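Putative cell invasion protein with MAC/Perforin domain (Bacteroides thetaiotaomicron VPI-5482, PDB 3KK7) belongs to the membrane-attack complex/perforin family and, though its function is unproven, may act at cell membranes as its pore-forming relatives do. Local coordinates at residues Arg33-Lys38 / Glu373-Glu378; His159-Ile164 / Arg221-Phe226; Leu171-Ala176 / Val212-Tyr217; Tyr293-Leu298 / Ile306-Tyr311; Asn401-Asp406 / Asp511-Leu516. All coordinates share one frame; numbering follows the deposited sequence.

Contact 1: residues Arg33-Lys38 / Glu373-Glu378; sequences RVWSKK and EEPYIE
W35 sets CG beside its own backbone N (chi1 -33°, away from the staggered value), while E374 sets CG opposite its backbone N (chi1 -180°) and runs on extended, and with these torsions the two side chains lie alongside each other, pointing the same way. An irregular N-terminal segment of this MACPF-family protein packs here on the loop leading into strand 376-386. The heart of the contact is a CH-pi interaction: E374 CA stands 3.6 Å from the centroid of the six-membered ring of W35, almost on the ring normal. E373 C lies over the same face, 3.5 Å from W35 CG. Tryptophan suits this place because its broad face covers backbone and methylene together, E374 CG coming within 3.5 Å of W35 CH2. P375 CD approaches obliquely, 4.0 Å from W35 CE3. Beyond the ring, R33 NH1 donates to E374 OE1 over 3.0 Å in a salt bridge, with OE1 in the guanidinium plane but NH1 well above the carboxylate plane.

Contact 2: residues His159-Ile164 / Arg221-Phe226; sequences HGELSI and RASALF
Backbone hydrogen bonds join H159-I164 to R221-F226 as antiparallel strands, G160 pairing with F226, L162 with A224 and I164 with A222. Each of these hydrogen-bonded pairs exchanges two bonds; L162 N to A224 O is 2.7 Å. Glycine fits at position 160 because a CB there would crowd F226 CB.

Apolar packing fills the face bearing L162, I164 and F226. The F226 ring turns its edge to G160 O and to L162 CB, which is 4.0 Å from CE1, and the small A222 and A224 let the larger side chains settle beside them.

The other face is mainly polar, though L225 lies on it, with CD2 3.7 Å from E161 CG. The R221 chain, extended from CG to NE, reaches over to the neighbouring strand and brings NE 2.6 Å from S163 OG, and NH2 makes a long salt bridge, 3.8 Å, to E161 OE2. A water joins E161 OE2, L162 O and S223 OG. The stronger partners come from other parts of the chain: R139 forms a salt bridge with E161, and R221 NH1 donates to the carbonyls of I69 and I336. A methionine in place of R221 would probably leave those two carbonyls without their donor and remove the second, more distant positive charge near E161.

This is the central antiparallel sheet of the MACPF fold: strands 93-108 and 288-298 flank the pair, helix 236-249 covers L162 and F226, and I68 covers E161 and S223.

Contact 3: residues Leu171-Ala176 / Val212-Tyr217; sequences LNLQTA and VLTGYY
L171 lays its side chain along that of Y216, both pointing the same way. Its CB sits over one face of the phenol ring, toward the rim, 4.1 Å from Y216 CZ. From CG, placed opposite the carbonyl carbon (chi1 -85°), the CD2 methyl goes on to the ring's far end, meeting CZ at 3.8 Å and OH at 3.3 Å. That hydroxyl is bonded to A52 O, so the leucine packs over a ring whose tip is already anchored. The backbones form an antiparallel pair in the large MACPF sheet, where the end of strand 157-173 meets strand 211-218: L171 and Y216 exchange two hydrogen bonds, and L173 N donates to T214 O over 2.8 Å. Strand 211-218 is interrupted at T214. Glycine suits the next position, since a CB on G215 would press against N172 ND2. The amide of N172 is bonded to Q339 and, through a water, linked to L173 O. Past the strand end, the T175 and T214 side chains cross at about a right angle, their CG2 methyls 3.6 Å apart.

Contact 4: residues Tyr293-Leu298 / Ile306-Tyr311; sequences YSIKTL and ISTPPY
S294 and T308 each turn a hydroxyl to the other segment's backbone. The OG of S294 lies opposite its backbone N (chi1 170°), which carries it across to donate to T308 O over 2.5 Å. In T308, OG1 sits between its own backbone N and carbonyl carbon (chi1 69°); there it accepts from I295 N at 3.2 Å and gives its proton to P309 O at 2.9 Å. The same torsion turns CG2 to I295 CG1, 3.9 Å away. The two segments run antiparallel, as strand 288-298 of the MACPF sheet turns back through a short connection towards strand 311-312. P309 and P310 have no N-H to continue ladder bonding, so the side chains of S294 and T308 bridge the gap between the T308 N to I295 O bond and the regular pair Y293-Y311. A valine in place of T308 is likely to leave I295 N without its acceptor and P309 O without its donor. Y293 CE1 comes within 3.8 Å of Y311 CB, while the Y293 hydroxyl bonds Y316 O. K296 lays CB and CD beside S307 OG, both at 3.6 Å, and its NZ forms a salt bridge with D71.

Contact 5: residues Asn401-Asp406 / Asp511-Leu516; sequences NTRQGD and DAYGIL
Y513 drives its hydroxyl into the turn T402-G405, and the closest packing is at this tip. R403 N donates to Y513 OH over 2.9 Å, fairly straight at 162°, and T402 CB presses against the same oxygen at 3.2 Å. CG of Y513, opposite the carbonyl carbon (chi1 -65°), aims the ring at the turn, and R403 crosses it at about a right angle, CG 3.7 Å from Y513 CE1. Contact is looser back toward helix 508-512, where R403 CD is 4.3 Å from A512 CB and alanine offers only that one side-chain carbon. The turn is type I. Domain regions D2 and D3 meet here. Y513 OH is hydrogen-bonded to OXT of L541, and R403 NE forms a salt bridge with it, while R403 NH1 and NH2 hold the carbonyls of Y197 and W35. The arginine therefore probably balances the charge of the chain's C-terminal carboxylate, with the tyrosine hydroxyl linking that carboxylate to the turn.

In the fold
From the N terminus, residues 33-38 open the longest loop, which contact 1 closes only at 373-378. Within it, 159-164 opens contact 2, and the shorter loop of contact 3, from 171-176 to 212-217, closes before contact 2 does at 221-226. Contact 4 follows as a short loop, also inside that of contact 1. Contact 5 opens afterwards and closes near the C terminus; no loops cross. Contacts 2, 3 and 4 belong to one MACPF sheet: strand 157-173 serves contacts 2 and 3, and strands 220-230 and 288-298 join contacts 2 and 4. Contacts 1 and 5 touch, tying the N-terminal segment, D2 and D3 together, with contact 1 about 47 Å and contact 5 about 48 Å from contact 2, centre to centre.

Contact 1: residues Arg33-Lys38 / Glu373-Glu378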
# COMPACT_ATOMS: atom_id res chain seq x y z
N ARG A 33 1.75 24.20 16.89
CA ARG A 33 2.72 23.36 16.19
C ARG A 33 2.24 21.92 16.18
O ARG A 33 2.90 21.06 16.73
CB ARG A 33 4.07 23.43 16.87
CG ARG A 33 4.58 24.83 16.98
CD ARG A 33 6.10 24.91 16.95
NE ARG A 33 6.49 26.12 16.26
CZ ARG A 33 6.97 26.19 15.02
NH1 ARG A 33 7.20 25.10 14.29
NH2 ARG A 33 7.27 27.39 14.52
N VAL A 34 1.08 21.67 15.58
CA VAL A 34 0.55 20.32 15.57
C VAL A 34 0.32 19.88 14.14
O VAL A 34 -0.52 20.44 13.41
CB VAL A 34 -0.72 20.19 16.44
CG1 VAL A 34 -1.19 18.75 16.46
CG2 VAL A 34 -0.43 20.62 17.86
N TRP A 35 1.08 18.86 13.75
CA TRP A 35 1.06 18.35 12.39
C TRP A 35 0.24 17.06 12.27
O TRP A 35 -0.05 16.62 11.15
CB TRP A 35 2.48 18.13 11.86
CG TRP A 35 3.51 19.10 12.37
CD1 TRP A 35 4.71 18.78 12.93
CD2 TRP A 35 3.43 20.53 12.37
NE1 TRP A 35 5.38 19.92 13.27
CE2 TRP A 35 4.62 21.01 12.94
CE3 TRP A 35 2.47 21.45 11.94
CZ2 TRP A 35 4.88 22.37 13.11
CZ3 TRP A 35 2.73 22.81 12.11
CH2 TRP A 35 3.92 23.25 12.69
N SER A 36 -0.16 16.46 13.39
CA SER A 36 -0.97 15.25 13.36
C SER A 36 -1.77 15.05 14.63
O SER A 36 -1.54 15.73 15.61
CB SER A 36 -0.06 14.04 13.12
OG SER A 36 0.78 13.79 14.23
N LYS A 37 -2.72 14.12 14.61
CA LYS A 37 -3.47 13.70 15.80
C LYS A 37 -3.48 12.19 15.80
O LYS A 37 -3.79 11.60 14.79
CB LYS A 37 -4.92 14.20 15.76
CG LYS A 37 -5.07 15.70 16.03
CD LYS A 37 -6.51 16.10 16.49
CE LYS A 37 -6.53 17.54 17.06
NZ LYS A 37 -7.77 17.84 17.85
N LYS A 38 -3.14 11.56 16.92
CA LYS A 38 -3.15 10.10 17.01
C LYS A 38 -4.54 9.64 17.40
O LYS A 38 -4.74 9.26 18.55
CB LYS A 38 -2.14 9.60 18.04
N GLU A 373 4.76 16.65 9.19
CA GLU A 373 5.71 17.71 9.55
C GLU A 373 5.15 19.12 9.29
O GLU A 373 4.03 19.27 8.82
CB GLU A 373 7.01 17.50 8.79
CG GLU A 373 7.80 16.27 9.21
CD GLU A 373 9.04 15.99 8.31
OE1 GLU A 373 9.58 16.92 7.66
OE2 GLU A 373 9.47 14.81 8.26
N GLU A 374 5.93 20.15 9.63
CA GLU A 374 5.51 21.54 9.46
C GLU A 374 5.47 21.86 7.98
O GLU A 374 6.44 21.62 7.27
CB GLU A 374 6.48 22.51 10.14
CG GLU A 374 6.11 24.03 10.02
CD GLU A 374 7.14 24.98 10.66
OE1 GLU A 374 8.00 24.50 11.43
OE2 GLU A 374 7.07 26.20 10.38
N PRO A 375 4.33 22.39 7.51
CA PRO A 375 4.30 22.91 6.14
C PRO A 375 4.92 24.32 6.01
O PRO A 375 5.07 25.03 6.98
CB PRO A 375 2.82 22.91 5.81
CG PRO A 375 2.14 22.97 7.07
CD PRO A 375 2.99 22.31 8.08
N TYR A 376 5.25 24.69 4.77
CA TYR A 376 5.90 25.96 4.49
C TYR A 376 5.93 26.18 2.99
O TYR A 376 5.95 25.23 2.23
CB TYR A 376 7.34 25.97 5.02
CG TYR A 376 8.23 24.89 4.46
CD1 TYR A 376 8.95 25.09 3.28
CD2 TYR A 376 8.38 23.67 5.12
CE1 TYR A 376 9.80 24.09 2.76
CE2 TYR A 376 9.20 22.67 4.62
CZ TYR A 376 9.91 22.88 3.44
OH TYR A 376 10.72 21.88 2.95
N ILE A 377 5.96 27.44 2.58
CA ILE A 377 6.11 27.80 1.19
C ILE A 377 7.56 28.17 0.98
O ILE A 377 8.10 28.96 1.75
CB ILE A 377 5.25 29.00 0.85
CG1 ILE A 377 3.77 28.65 1.04
CG2 ILE A 377 5.54 29.45 -0.58
CD1 ILE A 377 2.81 29.79 0.74
N GLU A 378 8.20 27.59 -0.03
CA GLU A 378 9.56 27.98 -0.40
C GLU A 378 9.50 28.62 -1.80
O GLU A 378 8.93 28.03 -2.73
CB GLU A 378 10.53 26.79 -0.35
CG GLU A 378 10.17 25.59 -1.25
CD GLU A 378 11.09 24.39 -1.07
OE1 GLU A 378 12.28 24.62 -0.76
OE2 GLU A 378 10.64 23.22 -1.26

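Contact 2: residues His159-Ile164 / Arg221-Phe226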
# COMPACT_ATOMS: atom_id res chain seq x y z
N HIS A 159 14.20 -24.35 0.88
CA HIS A 159 12.90 -24.16 1.54
C HIS A 159 11.75 -24.75 0.76
O HIS A 159 11.83 -24.91 -0.45
CB HIS A 159 12.64 -22.69 1.76
CG HIS A 159 13.80 -21.96 2.33
ND1 HIS A 159 14.05 -21.92 3.68
CD2 HIS A 159 14.81 -21.28 1.73
CE1 HIS A 159 15.17 -21.24 3.89
NE2 HIS A 159 15.65 -20.85 2.73
N GLY A 160 10.67 -25.06 1.47
CA GLY A 160 9.49 -25.70 0.88
C GLY A 160 8.21 -25.12 1.46
O GLY A 160 8.20 -24.67 2.59
N GLU A 161 7.15 -25.09 0.65
CA GLU A 161 5.81 -24.71 1.12
C GLU A 161 4.79 -25.65 0.50
O GLU A 161 4.92 -26.03 -0.67
CB GLU A 161 5.48 -23.27 0.78
CG GLU A 161 4.15 -22.80 1.38
CD GLU A 161 3.75 -21.40 0.96
OE1 GLU A 161 4.55 -20.71 0.31
OE2 GLU A 161 2.63 -20.99 1.27
N LEU A 162 3.81 -26.05 1.29
CA LEU A 162 2.72 -26.89 0.79
C LEU A 162 1.42 -26.18 1.10
O LEU A 162 1.32 -25.51 2.13
CB LEU A 162 2.74 -28.30 1.43
CG LEU A 162 1.66 -29.35 1.13
CD1 LEU A 162 1.60 -29.71 -0.35
CD2 LEU A 162 1.86 -30.65 1.96
N SER A 163 0.44 -26.31 0.20
CA SER A 163 -0.90 -25.81 0.45
C SER A 163 -1.94 -26.86 0.13
O SER A 163 -1.93 -27.48 -0.94
CB SER A 163 -1.17 -24.54 -0.33
OG SER A 163 -2.32 -23.89 0.19
N ILE A 164 -2.84 -27.07 1.07
CA ILE A 164 -3.89 -28.07 0.95
C ILE A 164 -5.15 -27.29 1.24
O ILE A 164 -5.31 -26.78 2.35
CB ILE A 164 -3.70 -29.20 1.99
CG1 ILE A 164 -2.37 -29.90 1.72
CG2 ILE A 164 -4.86 -30.19 1.96
CD1 ILE A 164 -2.10 -31.09 2.58
N ARG A 221 -7.84 -24.48 4.82
CA ARG A 221 -6.53 -24.71 4.22
C ARG A 221 -5.55 -25.21 5.25
O ARG A 221 -5.55 -24.71 6.37
CB ARG A 221 -5.97 -23.41 3.66
CG ARG A 221 -4.51 -23.43 3.19
CD ARG A 221 -4.17 -22.08 2.57
NE ARG A 221 -2.85 -22.04 1.95
CZ ARG A 221 -2.32 -20.96 1.37
NH1 ARG A 221 -3.00 -19.82 1.34
NH2 ARG A 221 -1.12 -21.01 0.85
N ALA A 222 -4.72 -26.19 4.89
CA ALA A 222 -3.56 -26.52 5.71
C ALA A 222 -2.34 -26.02 4.94
O ALA A 222 -2.23 -26.21 3.74
CB ALA A 222 -3.48 -28.00 5.98
N SER A 223 -1.45 -25.35 5.65
CA SER A 223 -0.28 -24.71 5.10
C SER A 223 0.90 -25.22 5.87
O SER A 223 0.89 -25.21 7.09
CB SER A 223 -0.38 -23.21 5.35
OG SER A 223 0.80 -22.58 4.90
N ALA A 224 1.91 -25.70 5.17
CA ALA A 224 3.09 -26.28 5.78
C ALA A 224 4.32 -25.64 5.15
O ALA A 224 4.39 -25.50 3.92
CB ALA A 224 3.11 -27.80 5.56
N LEU A 225 5.28 -25.25 6.00
CA LEU A 225 6.57 -24.75 5.53
C LEU A 225 7.61 -25.78 5.89
O LEU A 225 7.50 -26.45 6.92
CB LEU A 225 6.91 -23.41 6.18
CG LEU A 225 5.83 -22.34 6.06
CD1 LEU A 225 6.21 -21.17 6.95
CD2 LEU A 225 5.68 -21.93 4.62
N PHE A 226 8.62 -25.91 5.03
CA PHE A 226 9.69 -26.88 5.19
C PHE A 226 11.05 -26.19 5.17
O PHE A 226 11.29 -25.21 4.42
CB PHE A 226 9.67 -27.93 4.07
CG PHE A 226 8.40 -28.75 4.00
CD1 PHE A 226 7.23 -28.20 3.52
CD2 PHE A 226 8.40 -30.06 4.37
CE1 PHE A 226 6.10 -28.95 3.44
CE2 PHE A 226 7.25 -30.79 4.30
CZ PHE A 226 6.11 -30.24 3.83
O HOH W 1 11.87 -22.62 5.04
O HOH W 2 0.76 -22.81 2.40

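Contact 3: residues Leu171-Ala176 / Val212-Tyr217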
# COMPACT_ATOMS: atom_id res chain seq x y z
N LEU A 171 -15.22 -14.67 -3.51
CA LEU A 171 -15.84 -13.36 -3.33
C LEU A 171 -15.10 -12.34 -4.11
O LEU A 171 -13.89 -12.34 -4.07
CB LEU A 171 -15.83 -12.90 -1.87
CG LEU A 171 -16.97 -13.38 -1.00
CD1 LEU A 171 -16.76 -14.87 -0.66
CD2 LEU A 171 -16.98 -12.54 0.27
N ASN A 172 -15.83 -11.44 -4.77
CA ASN A 172 -15.24 -10.36 -5.54
C ASN A 172 -15.92 -9.03 -5.28
O ASN A 172 -17.15 -8.97 -5.17
CB ASN A 172 -15.30 -10.69 -7.02
CG ASN A 172 -14.37 -11.83 -7.40
OD1 ASN A 172 -14.72 -13.01 -7.23
ND2 ASN A 172 -13.17 -11.49 -7.88
N LEU A 173 -15.12 -7.97 -5.16
CA LEU A 173 -15.63 -6.61 -5.16
C LEU A 173 -15.46 -6.09 -6.56
O LEU A 173 -14.44 -6.38 -7.22
CB LEU A 173 -14.83 -5.71 -4.23
CG LEU A 173 -15.14 -4.21 -4.10
CD1 LEU A 173 -16.45 -3.95 -3.43
CD2 LEU A 173 -14.01 -3.61 -3.27
N GLN A 174 -16.45 -5.33 -7.02
CA GLN A 174 -16.42 -4.67 -8.31
C GLN A 174 -15.18 -3.79 -8.40
O GLN A 174 -14.96 -2.99 -7.51
CB GLN A 174 -17.66 -3.79 -8.43
CG GLN A 174 -17.71 -2.86 -9.64
CD GLN A 174 -17.67 -3.60 -10.94
OE1 GLN A 174 -17.02 -3.15 -11.88
NE2 GLN A 174 -18.34 -4.75 -11.01
N THR A 175 -14.39 -3.92 -9.45
CA THR A 175 -13.19 -3.09 -9.55
C THR A 175 -13.09 -2.21 -10.80
O THR A 175 -12.02 -1.66 -11.07
CB THR A 175 -11.92 -3.93 -9.35
OG1 THR A 175 -11.89 -4.99 -10.30
CG2 THR A 175 -11.88 -4.50 -7.91
N ALA A 176 -14.17 -2.01 -11.55
CA ALA A 176 -14.12 -1.05 -12.64
C ALA A 176 -13.66 0.29 -12.06
O ALA A 176 -14.14 0.71 -10.98
CB ALA A 176 -15.45 -0.90 -13.36
N VAL A 212 -5.63 -3.70 -0.65
CA VAL A 212 -7.06 -3.91 -0.34
C VAL A 212 -7.56 -5.19 -0.98
O VAL A 212 -7.32 -5.45 -2.16
CB VAL A 212 -7.91 -2.72 -0.77
CG1 VAL A 212 -9.32 -2.90 -0.29
CG2 VAL A 212 -7.33 -1.46 -0.23
N LEU A 213 -8.24 -6.01 -0.19
CA LEU A 213 -8.80 -7.28 -0.68
C LEU A 213 -10.02 -7.05 -1.62
O LEU A 213 -11.04 -6.58 -1.17
CB LEU A 213 -9.22 -8.17 0.52
CG LEU A 213 -8.05 -8.78 1.30
CD1 LEU A 213 -8.43 -9.10 2.76
CD2 LEU A 213 -7.47 -10.04 0.61
N THR A 214 -9.87 -7.41 -2.89
CA THR A 214 -10.93 -7.35 -3.89
C THR A 214 -11.35 -8.73 -4.43
O THR A 214 -12.46 -8.86 -4.99
CB THR A 214 -10.51 -6.52 -5.12
OG1 THR A 214 -9.39 -7.15 -5.76
CG2 THR A 214 -10.16 -5.09 -4.76
N GLY A 215 -10.47 -9.73 -4.29
CA GLY A 215 -10.75 -11.09 -4.81
C GLY A 215 -10.08 -12.23 -4.05
O GLY A 215 -8.87 -12.40 -4.09
N TYR A 216 -10.86 -13.04 -3.35
CA TYR A 216 -10.28 -14.14 -2.60
C TYR A 216 -11.13 -15.38 -2.64
O TYR A 216 -12.23 -15.35 -3.17
CB TYR A 216 -10.02 -13.74 -1.15
CG TYR A 216 -11.21 -13.34 -0.29
CD1 TYR A 216 -11.90 -14.28 0.48
CD2 TYR A 216 -11.59 -11.99 -0.17
CE1 TYR A 216 -12.94 -13.90 1.32
CE2 TYR A 216 -12.64 -11.60 0.64
CZ TYR A 216 -13.32 -12.54 1.40
OH TYR A 216 -14.37 -12.10 2.22
N TYR A 217 -10.58 -16.47 -2.09
CA TYR A 217 -11.31 -17.73 -1.96
C TYR A 217 -11.61 -18.01 -0.51
O TYR A 217 -10.89 -17.55 0.38
CB TYR A 217 -10.48 -18.86 -2.52
CG TYR A 217 -10.22 -18.75 -3.99
CD1 TYR A 217 -11.17 -19.17 -4.91
CD2 TYR A 217 -9.02 -18.23 -4.48
CE1 TYR A 217 -10.93 -19.09 -6.26
CE2 TYR A 217 -8.78 -18.14 -5.82
CZ TYR A 217 -9.74 -18.57 -6.70
OH TYR A 217 -9.51 -18.48 -8.03
O HOH W 3 -13.10 -8.45 -8.15

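Contact 4: residues Tyr293-Leu298 / Ile306-Tyr311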
# COMPACT_ATOMS: atom_id res chain seq x y z
N TYR A 293 9.47 -29.33 9.45
CA TYR A 293 8.24 -28.64 8.98
C TYR A 293 7.42 -28.04 10.08
O TYR A 293 7.54 -28.41 11.23
CB TYR A 293 7.34 -29.60 8.22
CG TYR A 293 6.57 -30.62 9.08
CD1 TYR A 293 7.19 -31.79 9.53
CD2 TYR A 293 5.21 -30.46 9.36
CE1 TYR A 293 6.49 -32.74 10.27
CE2 TYR A 293 4.50 -31.42 10.13
CZ TYR A 293 5.15 -32.55 10.56
OH TYR A 293 4.50 -33.49 11.31
N SER A 294 6.55 -27.11 9.70
CA SER A 294 5.60 -26.55 10.61
C SER A 294 4.31 -26.36 9.84
O SER A 294 4.34 -25.92 8.70
CB SER A 294 6.11 -25.22 11.17
OG SER A 294 5.11 -24.51 11.89
N ILE A 295 3.18 -26.71 10.43
CA ILE A 295 1.92 -26.49 9.77
C ILE A 295 1.03 -25.52 10.54
O ILE A 295 1.28 -25.21 11.71
CB ILE A 295 1.17 -27.78 9.52
CG1 ILE A 295 0.81 -28.47 10.83
CG2 ILE A 295 1.97 -28.69 8.65
CD1 ILE A 295 -0.48 -29.24 10.69
N LYS A 296 0.03 -25.03 9.83
CA LYS A 296 -0.99 -24.15 10.37
C LYS A 296 -2.24 -24.37 9.55
O LYS A 296 -2.15 -24.41 8.32
CB LYS A 296 -0.60 -22.67 10.26
CG LYS A 296 -1.62 -21.73 10.99
CD LYS A 296 -1.17 -20.25 11.13
CE LYS A 296 -1.30 -19.45 9.84
NZ LYS A 296 -1.14 -17.99 10.13
N THR A 297 -3.38 -24.53 10.21
CA THR A 297 -4.65 -24.70 9.50
C THR A 297 -5.40 -23.40 9.56
O THR A 297 -5.28 -22.64 10.53
CB THR A 297 -5.49 -25.85 10.06
OG1 THR A 297 -5.64 -25.71 11.47
CG2 THR A 297 -4.84 -27.18 9.76
N LEU A 298 -6.13 -23.11 8.49
CA LEU A 298 -6.95 -21.91 8.38
C LEU A 298 -8.38 -22.38 8.31
O LEU A 298 -8.75 -23.09 7.37
CB LEU A 298 -6.62 -21.14 7.11
CG LEU A 298 -5.21 -20.61 6.95
CD1 LEU A 298 -5.14 -19.76 5.70
CD2 LEU A 298 -4.79 -19.81 8.13
N ILE A 306 -2.63 -21.90 15.31
CA ILE A 306 -1.36 -21.21 15.53
C ILE A 306 -0.29 -22.10 14.92
O ILE A 306 -0.29 -23.30 15.15
CB ILE A 306 -1.07 -21.05 17.05
CG1 ILE A 306 -2.14 -20.15 17.69
CG2 ILE A 306 0.37 -20.51 17.29
CD1 ILE A 306 -2.20 -20.21 19.25
N SER A 307 0.61 -21.52 14.15
CA SER A 307 1.67 -22.32 13.54
C SER A 307 2.30 -23.23 14.58
O SER A 307 2.56 -22.78 15.68
CB SER A 307 2.73 -21.41 12.89
OG SER A 307 2.34 -21.11 11.56
N THR A 308 2.53 -24.50 14.23
CA THR A 308 3.14 -25.46 15.16
C THR A 308 4.66 -25.26 15.31
O THR A 308 5.33 -24.73 14.42
CB THR A 308 2.99 -26.91 14.69
OG1 THR A 308 3.81 -27.14 13.51
CG2 THR A 308 1.54 -27.28 14.43
N PRO A 309 5.22 -25.71 16.43
CA PRO A 309 6.65 -25.74 16.49
C PRO A 309 7.18 -26.61 15.36
O PRO A 309 6.42 -27.37 14.77
CB PRO A 309 6.95 -26.41 17.84
CG PRO A 309 5.72 -26.28 18.64
CD PRO A 309 4.60 -26.26 17.65
N PRO A 310 8.49 -26.53 15.09
CA PRO A 310 9.06 -27.29 14.01
C PRO A 310 9.32 -28.75 14.41
O PRO A 310 9.75 -29.02 15.52
CB PRO A 310 10.36 -26.54 13.70
CG PRO A 310 10.74 -25.96 14.97
CD PRO A 310 9.49 -25.68 15.75
N TYR A 311 9.05 -29.65 13.46
CA TYR A 311 9.16 -31.08 13.67
C TYR A 311 9.97 -31.69 12.55
O TYR A 311 9.89 -31.23 11.40
CB TYR A 311 7.75 -31.72 13.70
CG TYR A 311 6.86 -31.20 14.81
CD1 TYR A 311 7.25 -31.33 16.14
CD2 TYR A 311 5.64 -30.58 14.54
CE1 TYR A 311 6.44 -30.85 17.18
CE2 TYR A 311 4.82 -30.10 15.57
CZ TYR A 311 5.24 -30.24 16.88
OH TYR A 311 4.46 -29.78 17.93
O HOH W 4 3.45 -22.56 9.78

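Contact 5: residues Asn401-Asp406 / Asp511-Leu516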
# COMPACT_ATOMS: atom_id res chain seq x y z
N ASN A 401 5.12 23.17 0.53
CA ASN A 401 5.49 21.88 1.09
C ASN A 401 4.39 21.46 2.06
O ASN A 401 4.15 22.17 3.04
CB ASN A 401 6.86 21.90 1.80
CG ASN A 401 8.04 21.77 0.81
OD1 ASN A 401 8.86 20.86 0.93
ND2 ASN A 401 8.11 22.69 -0.17
N THR A 402 3.73 20.32 1.79
CA THR A 402 2.61 19.86 2.60
C THR A 402 3.09 19.17 3.86
O THR A 402 4.28 18.97 4.03
CB THR A 402 1.69 18.90 1.80
OG1 THR A 402 2.36 17.64 1.57
CG2 THR A 402 1.29 19.52 0.47
N ARG A 403 2.17 18.79 4.73
CA ARG A 403 2.49 18.05 5.93
C ARG A 403 3.20 16.73 5.64
O ARG A 403 4.06 16.25 6.42
CB ARG A 403 1.21 17.72 6.70
CG ARG A 403 0.49 18.91 7.33
CD ARG A 403 -0.59 18.41 8.28
NE ARG A 403 -1.69 17.78 7.55
CZ ARG A 403 -2.55 16.88 8.04
NH1 ARG A 403 -3.49 16.38 7.26
NH2 ARG A 403 -2.48 16.47 9.30
N GLN A 404 2.81 16.15 4.51
CA GLN A 404 3.27 14.83 4.10
C GLN A 404 4.61 14.98 3.42
O GLN A 404 5.30 14.00 3.16
CB GLN A 404 2.24 14.20 3.16
CG GLN A 404 0.81 14.00 3.73
CD GLN A 404 -0.08 15.27 3.83
OE1 GLN A 404 0.17 16.29 3.18
NE2 GLN A 404 -1.12 15.20 4.67
N GLY A 405 4.99 16.22 3.13
CA GLY A 405 6.28 16.52 2.50
C GLY A 405 6.23 16.49 0.98
O GLY A 405 7.25 16.29 0.34
N ASP A 406 5.06 16.70 0.41
CA ASP A 406 4.89 16.79 -1.04
C ASP A 406 5.20 18.23 -1.40
O ASP A 406 4.98 19.11 -0.59
CB ASP A 406 3.45 16.45 -1.43
CG ASP A 406 2.96 15.18 -0.77
OD1 ASP A 406 3.62 14.11 -0.93
OD2 ASP A 406 1.92 15.24 -0.08
N ASP A 511 -4.95 24.99 10.42
CA ASP A 511 -4.06 25.70 11.35
C ASP A 511 -2.58 25.33 11.15
O ASP A 511 -1.69 26.18 11.28
CB ASP A 511 -4.52 25.55 12.83
CG ASP A 511 -5.56 26.63 13.26
OD1 ASP A 511 -5.69 27.65 12.53
OD2 ASP A 511 -6.24 26.47 14.32
N ALA A 512 -2.31 24.07 10.80
CA ALA A 512 -0.95 23.68 10.45
C ALA A 512 -0.44 24.49 9.25
O ALA A 512 0.72 24.91 9.22
CB ALA A 512 -0.89 22.23 10.19
N TYR A 513 -1.31 24.80 8.30
CA TYR A 513 -0.93 25.65 7.16
C TYR A 513 -1.15 27.14 7.39
O TYR A 513 -0.81 27.97 6.54
CB TYR A 513 -1.69 25.21 5.91
CG TYR A 513 -1.33 23.81 5.42
CD1 TYR A 513 -1.90 22.68 6.00
CD2 TYR A 513 -0.47 23.63 4.36
CE1 TYR A 513 -1.59 21.42 5.55
CE2 TYR A 513 -0.16 22.36 3.89
CZ TYR A 513 -0.72 21.26 4.48
OH TYR A 513 -0.39 20.01 4.00
N GLY A 514 -1.70 27.50 8.55
CA GLY A 514 -2.01 28.90 8.87
C GLY A 514 -2.91 29.52 7.82
O GLY A 514 -2.62 30.60 7.32
N ILE A 515 -3.99 28.81 7.48
CA ILE A 515 -4.93 29.21 6.43
C ILE A 515 -6.39 29.21 6.92
O ILE A 515 -7.31 29.35 6.12
CB ILE A 515 -4.82 28.29 5.15
CG1 ILE A 515 -5.19 26.84 5.46
CG2 ILE A 515 -3.41 28.34 4.56
CD1 ILE A 515 -5.10 25.97 4.28
N LEU A 516 -6.59 29.09 8.22
CA LEU A 516 -7.93 28.97 8.76
C LEU A 516 -8.75 30.21 8.43
O LEU A 516 -9.89 30.10 7.99
CB LEU A 516 -7.87 28.73 10.26
CG LEU A 516 -9.21 28.44 10.95
CD1 LEU A 516 -10.08 27.44 10.14
CD2 LEU A 516 -8.93 27.95 12.38